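Local coordinates for regulatory protein MarR (Planctomyces limnophilus, PDB 3U2R) that probably acts as a DNA-binding transcription factor of the MarR family, reading its operator through a winged helix-turn-helix domain, at residues 113-116 with 117-121; 36-39 with 40-44. All coordinates share one frame; numbering follows the deposited sequence.

Contact 1: residues 113-116 with 117-121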
ATOM      1  N   LEU A 113     -35.829   2.108   4.317  1.00 44.46           N
ATOM      2  CA  LEU A 113     -35.124   3.215   3.665  1.00 45.40           C
ATOM      3  C   LEU A 113     -34.254   3.945   4.719  1.00 45.96           C
ATOM      4  O   LEU A 113     -33.078   4.251   4.475  1.00 46.56           O
ATOM      5  CB  LEU A 113     -36.089   4.222   3.007  1.00 47.00           C
ATOM      6  CG  LEU A 113     -36.770   3.736   1.726  1.00 55.22           C
ATOM      7  CD1 LEU A 113     -37.904   4.659   1.344  1.00 58.33           C
ATOM      8  CD2 LEU A 113     -35.764   3.701   0.545  1.00 62.61           C
ATOM      9  N   LYS A 114     -34.841   4.225   5.874  1.00 53.40           N
ATOM     10  CA  LYS A 114     -34.106   4.894   6.941  1.00 52.35           C
ATOM     11  C   LYS A 114     -32.905   4.053   7.340  1.00 54.31           C
ATOM     12  O   LYS A 114     -31.820   4.604   7.556  1.00 52.68           O
ATOM     13  CB  LYS A 114     -35.013   5.136   8.148  1.00 57.67           C
ATOM     14  CG  LYS A 114     -34.332   5.638   9.439  1.00 72.62           C
ATOM     15  CD  LYS A 114     -34.420   7.119   9.605  1.00 87.52           C
ATOM     16  CE  LYS A 114     -33.757   7.563  10.892  1.00 82.17           C
ATOM     17  NZ  LYS A 114     -32.369   8.022  10.644  1.00 89.13           N
ATOM     18  N   LEU A 115     -33.083   2.746   7.467  1.00 48.01           N
ATOM     19  CA  LEU A 115     -31.960   1.916   7.884  1.00 48.26           C
ATOM     20  C   LEU A 115     -30.829   1.995   6.871  1.00 51.11           C
ATOM     21  O   LEU A 115     -29.666   2.141   7.245  1.00 52.00           O
ATOM     22  CB  LEU A 115     -32.384   0.455   8.124  1.00 47.96           C
ATOM     23  CG  LEU A 115     -31.269  -0.496   8.472  1.00 52.13           C
ATOM     24  CD1 LEU A 115     -30.532  -0.068   9.815  1.00 54.39           C
ATOM     25  CD2 LEU A 115     -31.814  -1.864   8.576  1.00 51.08           C
ATOM     26  N   LEU A 116     -31.155   1.949   5.597  1.00 47.71           N
ATOM     27  CA  LEU A 116     -30.132   2.084   4.547  1.00 44.64           C
ATOM     28  C   LEU A 116     -29.470   3.488   4.598  1.00 49.47           C
ATOM     29  O   LEU A 116     -28.281   3.553   4.465  1.00 48.62           O
ATOM     30  CB  LEU A 116     -30.740   1.833   3.161  1.00 43.13           C
ATOM     31  CG  LEU A 116     -31.123   0.430   2.822  1.00 46.08           C
ATOM     32  CD1 LEU A 116     -31.704   0.380   1.442  1.00 48.17           C
ATOM     33  CD2 LEU A 116     -29.961  -0.479   2.873  1.00 45.40           C
ATOM     34  N   LYS A 117     -30.194   4.573   4.906  1.00 48.82           N
ATOM     35  CA  LYS A 117     -29.559   5.906   5.030  1.00 49.12           C
ATOM     36  C   LYS A 117     -28.607   5.927   6.237  1.00 54.60           C
ATOM     37  O   LYS A 117     -27.505   6.484   6.132  1.00 52.80           O
ATOM     38  CB  LYS A 117     -30.590   7.049   5.133  1.00 54.26           C
ATOM     39  CG  LYS A 117     -31.319   7.320   3.825  1.00 75.92           C
ATOM     40  CD  LYS A 117     -32.151   8.607   3.827  1.00 93.87           C
ATOM     41  CE  LYS A 117     -33.286   8.590   2.795  1.00110.80           C
ATOM     42  NZ  LYS A 117     -33.999   9.903   2.687  1.00117.07           N
ATOM     43  N   ASP A 118     -28.994   5.285   7.365  1.00 50.12           N
ATOM     44  CA  ASP A 118     -28.116   5.189   8.541  1.00 49.69           C
ATOM     45  C   ASP A 118     -26.904   4.311   8.315  1.00 52.81           C
ATOM     46  O   ASP A 118     -25.925   4.422   9.056  1.00 55.53           O
ATOM     47  CB  ASP A 118     -28.864   4.617   9.740  1.00 54.08           C
ATOM     48  CG  ASP A 118     -29.951   5.506  10.275  1.00 65.68           C
ATOM     49  OD1 ASP A 118     -29.979   6.706   9.895  1.00 68.61           O
ATOM     50  OD2 ASP A 118     -30.796   5.005  11.041  1.00 69.58           O
ATOM     51  N   LEU A 119     -26.969   3.420   7.357  1.00 45.47           N
ATOM     52  CA  LEU A 119     -25.867   2.526   7.051  1.00 45.08           C
ATOM     53  C   LEU A 119     -24.892   3.086   6.025  1.00 51.09           C
ATOM     54  O   LEU A 119     -23.878   2.452   5.827  1.00 49.90           O
ATOM     55  CB  LEU A 119     -26.400   1.185   6.531  1.00 44.08           C
ATOM     56  CG  LEU A 119     -26.933   0.271   7.611  1.00 49.73           C
ATOM     57  CD1 LEU A 119     -27.783  -0.826   7.019  1.00 49.04           C
ATOM     58  CD2 LEU A 119     -25.814  -0.352   8.393  1.00 48.80           C
ATOM     59  N   GLU A 120     -25.208   4.168   5.325  1.00 50.01           N
ATOM     60  CA  GLU A 120     -24.328   4.695   4.278  1.00 49.99           C
ATOM     61  C   GLU A 120     -22.933   4.990   4.780  1.00 52.76           C
ATOM     62  O   GLU A 120     -21.983   4.521   4.168  1.00 51.28           O
ATOM     63  CB  GLU A 120     -24.931   5.966   3.647  1.00 53.34           C
ATOM     64  CG  GLU A 120     -25.988   5.631   2.596  1.00 67.22           C
ATOM     65  CD  GLU A 120     -26.776   6.820   2.078  1.00 92.16           C
ATOM     66  OE1 GLU A 120     -26.269   7.962   2.177  1.00 85.12           O
ATOM     67  OE2 GLU A 120     -27.905   6.612   1.579  1.00 81.23           O
ATOM     68  N   GLU A 121     -22.809   5.703   5.891  1.00 51.93           N
ATOM     69  CA  GLU A 121     -21.496   6.066   6.475  1.00 51.92           C
ATOM     70  C   GLU A 121     -20.743   4.844   7.076  1.00 49.91           C
ATOM     71  O   GLU A 121     -19.612   4.593   6.687  1.00 44.60           O
ATOM     72  CB  GLU A 121     -21.663   7.153   7.524  1.00 55.48           C
ATOM     73  CG  GLU A 121     -20.475   8.080   7.658  1.00 70.79           C
ATOM     74  CD  GLU A 121     -20.863   9.437   7.090  1.00117.69           C
ATOM     75  OE1 GLU A 121     -21.135   9.503   5.867  1.00112.70           O
ATOM     76  OE2 GLU A 121     -20.984  10.406   7.877  1.00118.79           O
TER
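Lys114 and Asp118, one helical turn apart, form an i to i+4 salt bridge on the outer side of helix 110-148. The lysine chain leaves with CG anti to its own N (chi1 171°) and bends at chi2 and chi4, a course that carries the ammonium over the next turn. There Lys114 NZ meets Asp118 OD1 at 2.8 Å, OD1 offering its syn lone pair, on the side of the other oxygen; Asp118 OD2 is more distant, 3.4 Å from Lys114 NZ. The carboxylate also lies close to the backbone, Asp118 CG 3.4 Å from Lys114 O, while that same carbonyl oxygen accepts a hydrogen bond from Asp118 N at 2.9 Å in a fairly straight bond. With an alanine in place of Asp118, the Lys114 ammonium would probably lose its partner and the long lysine chain would be freer to swing into solvent. The next pair round the helix is apolar. Leu115 and Leu119 cross obliquely, CG of Leu115 resting 3.8 Å from CD1 of Leu119. Beneath them the backbone is less regular: Leu119 N makes two weak bonds, to Leu115 O at 3.0 Å and to Leu116 O at 3.2 Å. Leu116 packs on Tyr49, Leu52 and Arg56 of helix 46-58, and both Leu115 and Leu119 lean on Phe42. Charged and apolar pairs set at four-residue spacing thus give the two sides of an amphipathic helix, here the long C-terminal helix of a MarR-type fold, with its leucines turned to the rest of the chain.

Contact 2: residues 36-39 with 40-44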
ATOM      1  N   GLU A  36     -19.070  -8.531   8.148  1.00 47.52           N
ATOM      2  CA  GLU A  36     -19.817  -9.258   9.186  1.00 48.31           C
ATOM      3  C   GLU A  36     -19.760  -8.443  10.484  1.00 53.36           C
ATOM      4  O   GLU A  36     -20.801  -8.153  11.058  1.00 52.78           O
ATOM      5  CB  GLU A  36     -19.248 -10.680   9.370  1.00 51.59           C
ATOM      6  CG  GLU A  36     -20.192 -11.745   9.884  1.00 73.09           C
ATOM      7  CD  GLU A  36     -19.931 -13.201   9.471  1.00103.06           C
ATOM      8  OE1 GLU A  36     -20.830 -14.041   9.712  1.00 95.41           O
ATOM      9  OE2 GLU A  36     -18.820 -13.520   8.985  1.00102.80           O
ATOM     10  N   GLU A  37     -18.592  -7.905  10.838  1.00 49.79           N
ATOM     11  CA  GLU A  37     -18.517  -7.135  12.073  1.00 50.57           C
ATOM     12  C   GLU A  37     -19.353  -5.860  12.040  1.00 57.59           C
ATOM     13  O   GLU A  37     -19.946  -5.518  13.052  1.00 60.53           O
ATOM     14  CB  GLU A  37     -17.090  -6.814  12.411  1.00 53.22           C
ATOM     15  CG  GLU A  37     -16.895  -6.380  13.857  1.00 74.70           C
ATOM     16  CD  GLU A  37     -16.436  -4.943  14.001  1.00108.04           C
ATOM     17  OE1 GLU A  37     -15.367  -4.721  14.619  1.00126.13           O
ATOM     18  OE2 GLU A  37     -17.113  -4.046  13.443  1.00 85.82           O
ATOM     19  N   ILE A  38     -19.440  -5.168  10.918  1.00 52.79           N
ATOM     20  CA  ILE A  38     -20.239  -3.953  10.905  1.00 52.68           C
ATOM     21  C   ILE A  38     -21.711  -4.329  10.791  1.00 52.86           C
ATOM     22  O   ILE A  38     -22.512  -3.713  11.453  1.00 52.66           O
ATOM     23  CB  ILE A  38     -19.819  -2.870   9.833  1.00 55.84           C
ATOM     24  CG1 ILE A  38     -20.680  -1.555   9.977  1.00 57.25           C
ATOM     25  CG2 ILE A  38     -19.960  -3.369   8.418  1.00 57.16           C
ATOM     26  CD1 ILE A  38     -20.479  -0.759  11.372  1.00 67.31           C
ATOM     27  N   PHE A  39     -22.082  -5.312   9.962  1.00 47.02           N
ATOM     28  CA  PHE A  39     -23.480  -5.636   9.802  1.00 45.64           C
ATOM     29  C   PHE A  39     -24.037  -6.276  11.081  1.00 50.98           C
ATOM     30  O   PHE A  39     -25.159  -5.960  11.433  1.00 49.70           O
ATOM     31  CB  PHE A  39     -23.760  -6.506   8.543  1.00 46.14           C
ATOM     32  CG  PHE A  39     -23.612  -5.756   7.247  1.00 46.11           C
ATOM     33  CD1 PHE A  39     -24.306  -4.571   7.022  1.00 47.07           C
ATOM     34  CD2 PHE A  39     -22.788  -6.230   6.246  1.00 48.89           C
ATOM     35  CE1 PHE A  39     -24.067  -3.813   5.872  1.00 48.12           C
ATOM     36  CE2 PHE A  39     -22.605  -5.491   5.061  1.00 51.38           C
ATOM     37  CZ  PHE A  39     -23.247  -4.296   4.883  1.00 47.09           C
ATOM     38  N   SER A  40     -23.244  -7.053  11.826  1.00 48.46           N
ATOM     39  CA  SER A  40     -23.691  -7.632  13.116  1.00 51.12           C
ATOM     40  C   SER A  40     -24.276  -6.571  14.087  1.00 54.61           C
ATOM     41  O   SER A  40     -25.192  -6.874  14.861  1.00 52.52           O
ATOM     42  CB  SER A  40     -22.525  -8.334  13.806  1.00 57.33           C
ATOM     43  OG  SER A  40     -22.224  -9.520  13.081  1.00 82.51           O
ATOM     44  N   GLN A  41     -23.747  -5.332  14.032  1.00 53.35           N
ATOM     45  CA  GLN A  41     -24.179  -4.231  14.904  1.00 54.81           C
ATOM     46  C   GLN A  41     -25.575  -3.768  14.610  1.00 60.14           C
ATOM     47  O   GLN A  41     -26.189  -3.184  15.491  1.00 63.77           O
ATOM     48  CB  GLN A  41     -23.240  -3.036  14.813  1.00 55.71           C
ATOM     49  CG  GLN A  41     -21.876  -3.346  15.425  1.00 58.02           C
ATOM     50  CD  GLN A  41     -20.872  -2.256  15.119  1.00 84.70           C
ATOM     51  OE1 GLN A  41     -19.765  -2.521  14.629  1.00 70.15           O
ATOM     52  NE2 GLN A  41     -21.211  -1.005  15.431  1.00 88.05           N
ATOM     53  N   PHE A  42     -26.069  -3.993  13.391  1.00 53.57           N
ATOM     54  CA  PHE A  42     -27.427  -3.649  13.023  1.00 52.55           C
ATOM     55  C   PHE A  42     -28.331  -4.903  12.950  1.00 57.60           C
ATOM     56  O   PHE A  42     -29.492  -4.812  12.525  1.00 54.89           O
ATOM     57  CB  PHE A  42     -27.423  -2.911  11.703  1.00 51.87           C
ATOM     58  CG  PHE A  42     -26.702  -1.579  11.777  1.00 54.81           C
ATOM     59  CD1 PHE A  42     -25.320  -1.513  11.665  1.00 57.48           C
ATOM     60  CD2 PHE A  42     -27.388  -0.413  12.100  1.00 57.45           C
ATOM     61  CE1 PHE A  42     -24.664  -0.302  11.727  1.00 59.18           C
ATOM     62  CE2 PHE A  42     -26.730   0.808  12.148  1.00 59.67           C
ATOM     63  CZ  PHE A  42     -25.377   0.859  11.970  1.00 58.51           C
ATOM     64  N   GLU A  43     -27.809  -6.046  13.440  1.00 54.99           N
ATOM     65  CA  GLU A  43     -28.422  -7.339  13.412  1.00 55.68           C
ATOM     66  C   GLU A  43     -28.795  -7.732  11.970  1.00 56.74           C
ATOM     67  O   GLU A  43     -29.874  -8.233  11.692  1.00 54.18           O
ATOM     68  CB  GLU A  43     -29.602  -7.395  14.381  1.00 59.53           C
ATOM     69  CG  GLU A  43     -29.174  -7.265  15.843  1.00 80.81           C
ATOM     70  CD  GLU A  43     -29.583  -8.411  16.752  1.00120.57           C
ATOM     71  OE1 GLU A  43     -28.715  -8.900  17.512  1.00124.49           O
ATOM     72  OE2 GLU A  43     -30.767  -8.820  16.708  1.00118.13           O
ATOM     73  N   LEU A  44     -27.848  -7.531  11.061  1.00 54.47           N
ATOM     74  CA  LEU A  44     -27.989  -7.893   9.658  1.00 51.03           C
ATOM     75  C   LEU A  44     -26.830  -8.697   9.193  1.00 51.56           C
ATOM     76  O   LEU A  44     -25.783  -8.676   9.806  1.00 51.83           O
ATOM     77  CB  LEU A  44     -28.031  -6.650   8.749  1.00 48.77           C
ATOM     78  CG  LEU A  44     -29.169  -5.693   8.868  1.00 52.27           C
ATOM     79  CD1 LEU A  44     -28.868  -4.429   8.034  1.00 50.42           C
ATOM     80  CD2 LEU A  44     -30.466  -6.335   8.431  1.00 50.85           C
TER
HETATM   81  O   HOH W   1     -23.387  -9.939   9.815  1.00 56.38           O
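A Schellman motif ends helix 18-40, and the chain leaves it through a type I turn from Ser40 to Glu43 on its way to helix 46-58. Its signature bonds run from Leu44 N to Phe39 O, at 3.1 Å, and from Glu43 N to Ser40 O, with Glu43 at positive phi (56°) as the C-prime residue. Phe39 O also accepts a hydrogen bond from Phe42 N at 2.9 Å; the two amides reach this oxygen from opposite faces of its carbonyl plane. One turn earlier Glu36 O is likewise gripped twice. Ser40 N lies 2.8 Å from Glu36 O and nearly in line with the carbonyl, whereas Ser40 OG donates to Glu36 O from above the carbonyl plane, also at 2.8 Å. The serine hydroxyl can fold back like this because OG stands beside its own N, anti to the carbonyl carbon (chi1 -71°). A water bonds to Leu44 O and, weakly, to Glu36 O, joining the last full turn to the departing loop. The Phe42 ring presents its edge to Ile38 O, which lies in the ring plane 3.6 Å from Phe42 CD1, and CE1 of the same ring meets Ile38 CD1 at 4.2 Å. On another side of the turn CB of Phe39 packs against CB of Leu44, while the Phe39 ring meets Tyr49 and the Phe39 side chain packs on Thr17 of the second subunit. Phe39 O at the helix end is thus supplied by amides of the turn, Ser40 OG gives Glu36 O a second donor, and Arg89 and the water hydrogen-bond to the loop carbonyls, Arg89 to those of Phe42 and Glu43; the apolar contacts beside them probably help to set the direction in which the chain departs.

In the fold
From the N terminus, helix 18-40 runs into contact 2, which closes a short local turn and redirects the chain into helix 46-58. The helix-turn-helix elements and the two longer strands 92-97 and 103-108 follow before helix 110-148 begins, with contact 1 near its start. The contacts are in series, neither nested nor crossed, yet meet in space: Leu119 CD2 lies 3.5 Å from Phe42 CD1, and Leu115 and Leu119 both also touch Leu44. Ile38 and Phe39 extend this seam along helix 110-148 through Pro122, Val123 and Cys126. Together they join the end of the first helix to the C-terminal one, beside the DNA-binding region expected of this family.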